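UDP-glucose 4-epimerase (Campylobacter jejuni subsp. jejuni serotype O:2, PDB 7K3P) catalyses the NAD-dependent interconversion of UDP-glucose and UDP-galactose, and probably that of their N-acetylated counterparts. Local coordinates at residues Val116-Leu121 with Leu167-Val172; Lys184-Arg189 with Leu256-Tyr261. The protein carries 2 engineered substitutions. All coordinates share one frame; numbering follows the deposited sequence.

Interaction 1: Val116-Leu121 with Leu167-Val172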
ATOM      1  N   VAL A 116      -6.502   4.306  -0.307  1.00 20.75           N
ATOM      2  CA  VAL A 116      -6.972   4.752  -1.617  1.00 18.78           C
ATOM      3  C   VAL A 116      -7.284   6.249  -1.631  1.00 16.28           C
ATOM      4  O   VAL A 116      -6.814   6.969  -2.505  1.00 20.98           O
ATOM      5  CB  VAL A 116      -8.188   3.928  -2.098  1.00 21.53           C
ATOM      6  CG1 VAL A 116      -8.896   4.628  -3.255  1.00 19.00           C
ATOM      7  CG2 VAL A 116      -7.738   2.534  -2.524  1.00 18.49           C
ATOM      8  N   ASN A 117      -8.081   6.711  -0.677  1.00 16.87           N
ATOM      9  CA  ASN A 117      -8.445   8.124  -0.634  1.00 22.06           C
ATOM     10  C   ASN A 117      -7.212   8.986  -0.450  1.00 22.69           C
ATOM     11  O   ASN A 117      -7.098  10.075  -1.029  1.00 18.24           O
ATOM     12  CB  ASN A 117      -9.455   8.404   0.487  1.00 17.96           C
ATOM     13  CG  ASN A 117     -10.853   7.947   0.124  1.00 21.08           C
ATOM     14  OD1 ASN A 117     -11.097   7.626  -1.022  1.00 20.56           O
ATOM     15  ND2 ASN A 117     -11.766   7.910   1.097  1.00 20.14           N
ATOM     16  N   THR A 118      -6.283   8.496   0.362  1.00 19.98           N
ATOM     17  CA  THR A 118      -5.057   9.252   0.614  1.00 20.76           C
ATOM     18  C   THR A 118      -4.206   9.318  -0.637  1.00 16.73           C
ATOM     19  O   THR A 118      -3.586  10.341  -0.925  1.00 18.64           O
ATOM     20  CB  THR A 118      -4.267   8.679   1.819  1.00 17.28           C
ATOM     21  OG1 THR A 118      -5.065   8.825   2.999  1.00 20.06           O
ATOM     22  CG2 THR A 118      -2.954   9.447   2.011  1.00 17.04           C
ATOM     23  N   THR A 119      -4.186   8.233  -1.409  1.00 17.88           N
ATOM     24  CA  THR A 119      -3.393   8.221  -2.633  1.00 17.34           C
ATOM     25  C   THR A 119      -3.907   9.261  -3.636  1.00 20.78           C
ATOM     26  O   THR A 119      -3.126  10.022  -4.228  1.00 20.53           O
ATOM     27  CB  THR A 119      -3.362   6.821  -3.283  1.00 19.36           C
ATOM     28  OG1 THR A 119      -2.832   5.889  -2.337  1.00 20.82           O
ATOM     29  CG2 THR A 119      -2.503   6.823  -4.531  1.00 18.36           C
ATOM     30  N   ASN A 120      -5.214   9.299  -3.853  1.00 20.92           N
ATOM     31  CA  ASN A 120      -5.740  10.321  -4.752  1.00 19.41           C
ATOM     32  C   ASN A 120      -5.421  11.728  -4.229  1.00 21.39           C
ATOM     33  O   ASN A 120      -5.091  12.630  -4.996  1.00 22.96           O
ATOM     34  CB  ASN A 120      -7.243  10.186  -4.919  1.00 24.17           C
ATOM     35  CG  ASN A 120      -7.813  11.337  -5.720  1.00 22.18           C
ATOM     36  OD1 ASN A 120      -7.549  11.442  -6.916  1.00 21.72           O
ATOM     37  ND2 ASN A 120      -8.550  12.227  -5.058  1.00 19.58           N
ATOM     38  N   LEU A 121      -5.545  11.906  -2.916  1.00 21.83           N
ATOM     39  CA  LEU A 121      -5.259  13.190  -2.278  1.00 22.38           C
ATOM     40  C   LEU A 121      -3.832  13.633  -2.572  1.00 21.85           C
ATOM     41  O   LEU A 121      -3.587  14.791  -2.915  1.00 23.04           O
ATOM     42  CB  LEU A 121      -5.499  13.080  -0.774  1.00 24.37           C
ATOM     43  CG  LEU A 121      -5.698  14.333   0.067  1.00 28.78           C
ATOM     44  CD1 LEU A 121      -6.741  15.261  -0.533  1.00 22.97           C
ATOM     45  CD2 LEU A 121      -6.117  13.925   1.483  1.00 25.91           C
ATOM     46  N   LEU A 167       0.676   2.650   6.757  1.00 19.01           N
ATOM     47  CA  LEU A 167       2.056   2.493   6.290  1.00 17.57           C
ATOM     48  C   LEU A 167       2.140   2.624   4.772  1.00 23.42           C
ATOM     49  O   LEU A 167       3.086   3.208   4.234  1.00 22.43           O
ATOM     50  CB  LEU A 167       2.583   1.109   6.684  1.00 19.79           C
ATOM     51  CG  LEU A 167       3.985   0.787   6.157  1.00 23.31           C
ATOM     52  CD1 LEU A 167       4.964   1.869   6.611  1.00 21.75           C
ATOM     53  CD2 LEU A 167       4.436  -0.604   6.635  1.00 26.74           C
ATOM     54  N   MET A 168       1.163   2.049   4.074  1.00 20.51           N
ATOM     55  CA  MET A 168       1.113   2.201   2.632  1.00 21.80           C
ATOM     56  C   MET A 168       1.049   3.677   2.229  1.00 19.51           C
ATOM     57  O   MET A 168       1.741   4.095   1.297  1.00 24.48           O
ATOM     58  CB  MET A 168      -0.076   1.437   2.062  1.00 19.27           C
ATOM     59  CG  MET A 168       0.089  -0.091   2.115  1.00 22.98           C
ATOM     60  SD  MET A 168      -1.371  -0.888   1.407  1.00 22.74           S
ATOM     61  CE  MET A 168      -0.980  -2.608   1.752  1.00 21.17           C
ATOM     62  N   SER A 169       0.231   4.467   2.921  1.00 18.14           N
ATOM     63  CA  SER A 169       0.171   5.903   2.608  1.00 22.39           C
ATOM     64  C   SER A 169       1.497   6.602   2.911  1.00 21.89           C
ATOM     65  O   SER A 169       1.916   7.481   2.154  1.00 24.02           O
ATOM     66  CB  SER A 169      -0.996   6.613   3.301  1.00 21.74           C
ATOM     67  OG  SER A 169      -2.227   6.230   2.714  1.00 22.91           O
ATOM     68  N   GLU A 170       2.166   6.203   3.996  1.00 18.25           N
ATOM     69  CA  GLU A 170       3.505   6.738   4.290  1.00 21.52           C
ATOM     70  C   GLU A 170       4.444   6.491   3.124  1.00 22.57           C
ATOM     71  O   GLU A 170       5.234   7.364   2.755  1.00 20.75           O
ATOM     72  CB  GLU A 170       4.117   6.085   5.542  1.00 19.24           C
ATOM     73  CG  GLU A 170       3.520   6.527   6.865  1.00 19.46           C
ATOM     74  CD  GLU A 170       4.431   6.177   8.061  1.00 22.01           C
ATOM     75  OE1 GLU A 170       5.653   6.028   7.847  1.00 22.30           O
ATOM     76  OE2 GLU A 170       3.928   6.067   9.202  1.00 20.26           O
ATOM     77  N   GLU A 171       4.374   5.288   2.560  1.00 20.75           N
ATOM     78  CA  GLU A 171       5.298   4.905   1.500  1.00 21.68           C
ATOM     79  C   GLU A 171       5.013   5.660   0.209  1.00 23.67           C
ATOM     80  O   GLU A 171       5.943   5.979  -0.559  1.00 23.38           O
ATOM     81  CB  GLU A 171       5.283   3.388   1.273  1.00 25.27           C
ATOM     82  CG  GLU A 171       5.738   2.611   2.522  1.00 30.38           C
ATOM     83  CD  GLU A 171       5.797   1.105   2.307  1.00 40.61           C
ATOM     84  OE1 GLU A 171       5.300   0.629   1.264  1.00 41.63           O
ATOM     85  OE2 GLU A 171       6.353   0.396   3.185  1.00 47.62           O
ATOM     86  N   VAL A 172       3.736   5.943  -0.034  1.00 19.32           N
ATOM     87  CA  VAL A 172       3.362   6.771  -1.184  1.00 21.68           C
ATOM     88  C   VAL A 172       3.905   8.193  -0.983  1.00 20.18           C
ATOM     89  O   VAL A 172       4.458   8.790  -1.910  1.00 21.61           O
ATOM     90  CB  VAL A 172       1.840   6.784  -1.420  1.00 20.87           C
ATOM     91  CG1 VAL A 172       1.467   7.719  -2.604  1.00 19.50           C
ATOM     92  CG2 VAL A 172       1.330   5.362  -1.704  1.00 18.74           C
TER
HETATM   93  O   HOH W   1      -1.485   6.892  -0.207  1.00 23.77           O
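T118 and S169 meet where helices 107-127 and 161-179 pack side by side in the Rossmann-type domain of this epimerase. The S169 hydroxyl lies against the carbon side of T118, with OG 3.3 Å from T118 CB. The same S169 OG is 3.4 Å from the methyl T118 CG2. T118 has CG2 anti to its backbone N (OG1 chi1 -64°), which turns the methyl to S169 and OG1 back along its own helix.

A water bridges T119, the next residue, to the same S169 OG. It donates to T119 OG1 at 2.7 Å. It is also hydrogen-bonded to S169 OG, at 3.1 Å. T119 OG1 is hydrogen-bonded to T115 O as well, so this buried hydroxyl has a partner on its own helix and one in the water. V172 CG2 lies 4.2 Å from T119 OG1, and V172 also packs on I122.

Further out, M168 rests on Y111 and T115, and N117 touches the bound NAD. V116 packs on V116 of the second subunit, and M168 packs on E171 of that subunit. This fits the four-helix bundle by which enzymes of this family commonly dimerise. On the side of the sheet, T118 OG1 is hydrogen-bonded to N114 O, in the preceding turn, and to H93 NE2, on strand 90-93.

Interaction 2: Lys184-Arg189 with Leu256-Tyr261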
ATOM      1  N   LYS A 184       6.845  18.488   0.033  1.00 29.22           N
ATOM      2  CA  LYS A 184       7.282  18.162   1.396  1.00 25.95           C
ATOM      3  C   LYS A 184       6.184  17.512   2.235  1.00 26.91           C
ATOM      4  O   LYS A 184       5.045  17.994   2.289  1.00 27.55           O
ATOM      5  CB  LYS A 184       7.759  19.418   2.141  1.00 28.17           C
ATOM      6  CG  LYS A 184       9.076  20.040   1.668  1.00 30.80           C
ATOM      7  CD  LYS A 184       9.426  21.164   2.653  1.00 32.96           C
ATOM      8  CE  LYS A 184      10.701  21.917   2.305  1.00 42.43           C
ATOM      9  NZ  LYS A 184      10.829  23.061   3.269  1.00 35.67           N
ATOM     10  N   HIS A 185       6.540  16.437   2.923  1.00 23.00           N
ATOM     11  CA  HIS A 185       5.590  15.753   3.784  1.00 23.53           C
ATOM     12  C   HIS A 185       6.168  15.644   5.186  1.00 24.05           C
ATOM     13  O   HIS A 185       7.371  15.480   5.353  1.00 22.10           O
ATOM     14  CB  HIS A 185       5.274  14.352   3.251  1.00 19.88           C
ATOM     15  CG  HIS A 185       6.422  13.390   3.326  1.00 21.57           C
ATOM     16  ND1 HIS A 185       7.304  13.205   2.281  1.00 19.75           N
ATOM     17  CD2 HIS A 185       6.825  12.548   4.313  1.00 24.37           C
ATOM     18  CE1 HIS A 185       8.198  12.289   2.620  1.00 22.86           C
ATOM     19  NE2 HIS A 185       7.935  11.877   3.845  1.00 21.10           N
ATOM     20  N   CYS A 186       5.302  15.744   6.185  1.00 22.71           N
ATOM     21  CA  CYS A 186       5.702  15.419   7.535  1.00 23.12           C
ATOM     22  C   CYS A 186       4.714  14.413   8.103  1.00 23.50           C
ATOM     23  O   CYS A 186       3.523  14.694   8.202  1.00 23.41           O
ATOM     24  CB  CYS A 186       5.720  16.671   8.402  1.00 25.38           C
ATOM     25  SG  CYS A 186       6.511  16.387  10.006  1.00 29.82           S
ATOM     26  N   ILE A 187       5.215  13.241   8.465  1.00 23.84           N
ATOM     27  CA  ILE A 187       4.367  12.186   8.992  1.00 18.63           C
ATOM     28  C   ILE A 187       4.434  12.146  10.508  1.00 22.30           C
ATOM     29  O   ILE A 187       5.528  12.131  11.085  1.00 22.61           O
ATOM     30  CB  ILE A 187       4.803  10.821   8.449  1.00 23.60           C
ATOM     31  CG1 ILE A 187       4.468  10.717   6.955  1.00 21.32           C
ATOM     32  CG2 ILE A 187       4.130   9.693   9.261  1.00 19.84           C
ATOM     33  CD1 ILE A 187       5.380   9.748   6.198  1.00 22.24           C
ATOM     34  N   LEU A 188       3.276  12.109  11.159  1.00 21.03           N
ATOM     35  CA  LEU A 188       3.241  12.016  12.618  1.00 21.08           C
ATOM     36  C   LEU A 188       2.706  10.644  13.064  1.00 22.48           C
ATOM     37  O   LEU A 188       1.609  10.230  12.655  1.00 23.11           O
ATOM     38  CB  LEU A 188       2.392  13.157  13.212  1.00 19.01           C
ATOM     39  CG  LEU A 188       2.870  14.578  12.886  1.00 24.68           C
ATOM     40  CD1 LEU A 188       2.019  15.623  13.581  1.00 25.56           C
ATOM     41  CD2 LEU A 188       4.324  14.736  13.309  1.00 20.71           C
ATOM     42  N   ARG A 189       3.480   9.931  13.885  1.00 19.57           N
ATOM     43  CA  ARG A 189       3.007   8.666  14.470  1.00 19.66           C
ATOM     44  C   ARG A 189       2.824   8.843  15.974  1.00 25.63           C
ATOM     45  O   ARG A 189       3.623   9.531  16.620  1.00 22.28           O
ATOM     46  CB  ARG A 189       4.013   7.550  14.217  1.00 20.70           C
ATOM     47  CG  ARG A 189       4.367   7.309  12.752  1.00 20.63           C
ATOM     48  CD  ARG A 189       5.545   6.372  12.666  1.00 21.12           C
ATOM     49  NE  ARG A 189       5.982   6.144  11.293  1.00 21.89           N
ATOM     50  CZ  ARG A 189       7.230   5.855  10.961  1.00 22.98           C
ATOM     51  NH1 ARG A 189       8.159   5.748  11.915  1.00 23.95           N
ATOM     52  NH2 ARG A 189       7.546   5.678   9.689  1.00 20.31           N
ATOM     53  N   LEU A 256       0.368  21.497  14.272  1.00 25.76           N
ATOM     54  CA  LEU A 256       0.771  22.872  13.983  1.00 24.65           C
ATOM     55  C   LEU A 256       2.289  22.946  13.963  1.00 29.69           C
ATOM     56  O   LEU A 256       2.882  23.488  13.024  1.00 26.52           O
ATOM     57  CB  LEU A 256       0.184  23.846  15.015  1.00 30.61           C
ATOM     58  CG  LEU A 256      -1.239  24.342  14.755  1.00 32.04           C
ATOM     59  CD1 LEU A 256      -2.287  23.248  15.016  1.00 30.29           C
ATOM     60  CD2 LEU A 256      -1.541  25.598  15.591  1.00 33.61           C
ATOM     61  N   ALA A 257       2.930  22.361  14.976  1.00 28.34           N
ATOM     62  CA  ALA A 257       4.390  22.383  15.017  1.00 29.28           C
ATOM     63  C   ALA A 257       5.005  21.719  13.790  1.00 27.96           C
ATOM     64  O   ALA A 257       6.042  22.167  13.306  1.00 29.32           O
ATOM     65  CB  ALA A 257       4.924  21.756  16.318  1.00 27.54           C
ATOM     66  N   ALA A 258       4.369  20.653  13.287  1.00 27.62           N
ATOM     67  CA  ALA A 258       4.866  19.922  12.105  1.00 26.00           C
ATOM     68  C   ALA A 258       4.812  20.794  10.856  1.00 25.78           C
ATOM     69  O   ALA A 258       5.685  20.731   9.988  1.00 26.96           O
ATOM     70  CB  ALA A 258       4.035  18.637  11.875  1.00 25.35           C
ATOM     71  N   LEU A 259       3.747  21.578  10.746  1.00 30.17           N
ATOM     72  CA  LEU A 259       3.608  22.489   9.612  1.00 31.91           C
ATOM     73  C   LEU A 259       4.683  23.567   9.697  1.00 31.31           C
ATOM     74  O   LEU A 259       5.381  23.839   8.713  1.00 28.35           O
ATOM     75  CB  LEU A 259       2.213  23.118   9.589  1.00 28.04           C
ATOM     76  CG  LEU A 259       2.005  24.103   8.439  1.00 31.47           C
ATOM     77  CD1 LEU A 259       2.431  23.454   7.129  1.00 33.80           C
ATOM     78  CD2 LEU A 259       0.558  24.563   8.379  1.00 35.22           C
ATOM     79  N   ASP A 260       4.832  24.151  10.887  1.00 29.39           N
ATOM     80  CA  ASP A 260       5.876  25.155  11.123  1.00 33.33           C
ATOM     81  C   ASP A 260       7.228  24.595  10.721  1.00 30.37           C
ATOM     82  O   ASP A 260       8.008  25.260  10.033  1.00 28.63           O
ATOM     83  CB  ASP A 260       5.899  25.586  12.594  1.00 34.86           C
ATOM     84  CG  ASP A 260       4.734  26.490  12.956  1.00 46.81           C
ATOM     85  OD1 ASP A 260       4.160  27.120  12.033  1.00 48.54           O
ATOM     86  OD2 ASP A 260       4.392  26.576  14.165  1.00 51.40           O
ATOM     87  N   TYR A 261       7.485  23.347  11.108  1.00 29.76           N
ATOM     88  CA  TYR A 261       8.756  22.696  10.792  1.00 30.30           C
ATOM     89  C   TYR A 261       9.038  22.626   9.288  1.00 28.91           C
ATOM     90  O   TYR A 261      10.193  22.744   8.865  1.00 30.33           O
ATOM     91  CB  TYR A 261       8.823  21.290  11.425  1.00 26.41           C
ATOM     92  CG  TYR A 261       9.925  20.423  10.867  1.00 28.74           C
ATOM     93  CD1 TYR A 261       9.695  19.619   9.762  1.00 27.28           C
ATOM     94  CD2 TYR A 261      11.203  20.403  11.443  1.00 30.73           C
ATOM     95  CE1 TYR A 261      10.689  18.824   9.232  1.00 29.22           C
ATOM     96  CE2 TYR A 261      12.222  19.600  10.908  1.00 28.89           C
ATOM     97  CZ  TYR A 261      11.941  18.815   9.796  1.00 29.25           C
ATOM     98  OH  TYR A 261      12.890  18.001   9.230  1.00 29.80           O
TER
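A258 sets its methyl against two side chains of strand 184-189, and these contacts are apolar. C186 SG is 3.8 Å from A258 CB. L188 reaches the same methyl with both branches: CD1 is 4.0 Å from A258 CB, and CD2 is 4.2 Å from it. C186 holds SG anti to its backbone N (chi1 -169°), which extends the sulfur from the strand to the helix.

The second kind of contact is sulfur-aromatic. C186 SG lies 5.5 Å from the centroid of the Y261 ring, 51° off the ring normal, so the approach is oblique.

Strand 184-189 belongs to the parallel Rossmann-type sheet. Helix 248-261 covers one face of it, in the connection that leads to the neighbouring parallel strand 268-271. From that strand F270 touches C186 and L188, and meets the Y261 ring edge-to-face.

No hydrogen bond crosses between the two segments. Y261 OH is hydrogen-bonded to N268 ND2 and E266 O, which anchors the far end of the ring. K184 NZ is hydrogen-bonded to the carbonyl oxygens of L262 and N265, just past the end of helix 248-261.

The contacts follow one another along the chain, and neither nests in nor crosses the other. Interaction 1 closes a loop of 45 residues that holds strand 132-136. It ties helix 107-127 to helix 161-179. The chain then leaves helix 161-179 and enters strand 184-189. Interaction 2 opens there, and closes 66 residues later on helix 248-261. The two helices that flank this strand lie on opposite faces of the sheet: I187 packs on helix 161-179, while C186 and L188 look to helix 248-261. The contacts also touch directly, through a salt bridge of 2.7 Å between E170 OE1 and R189 NH2.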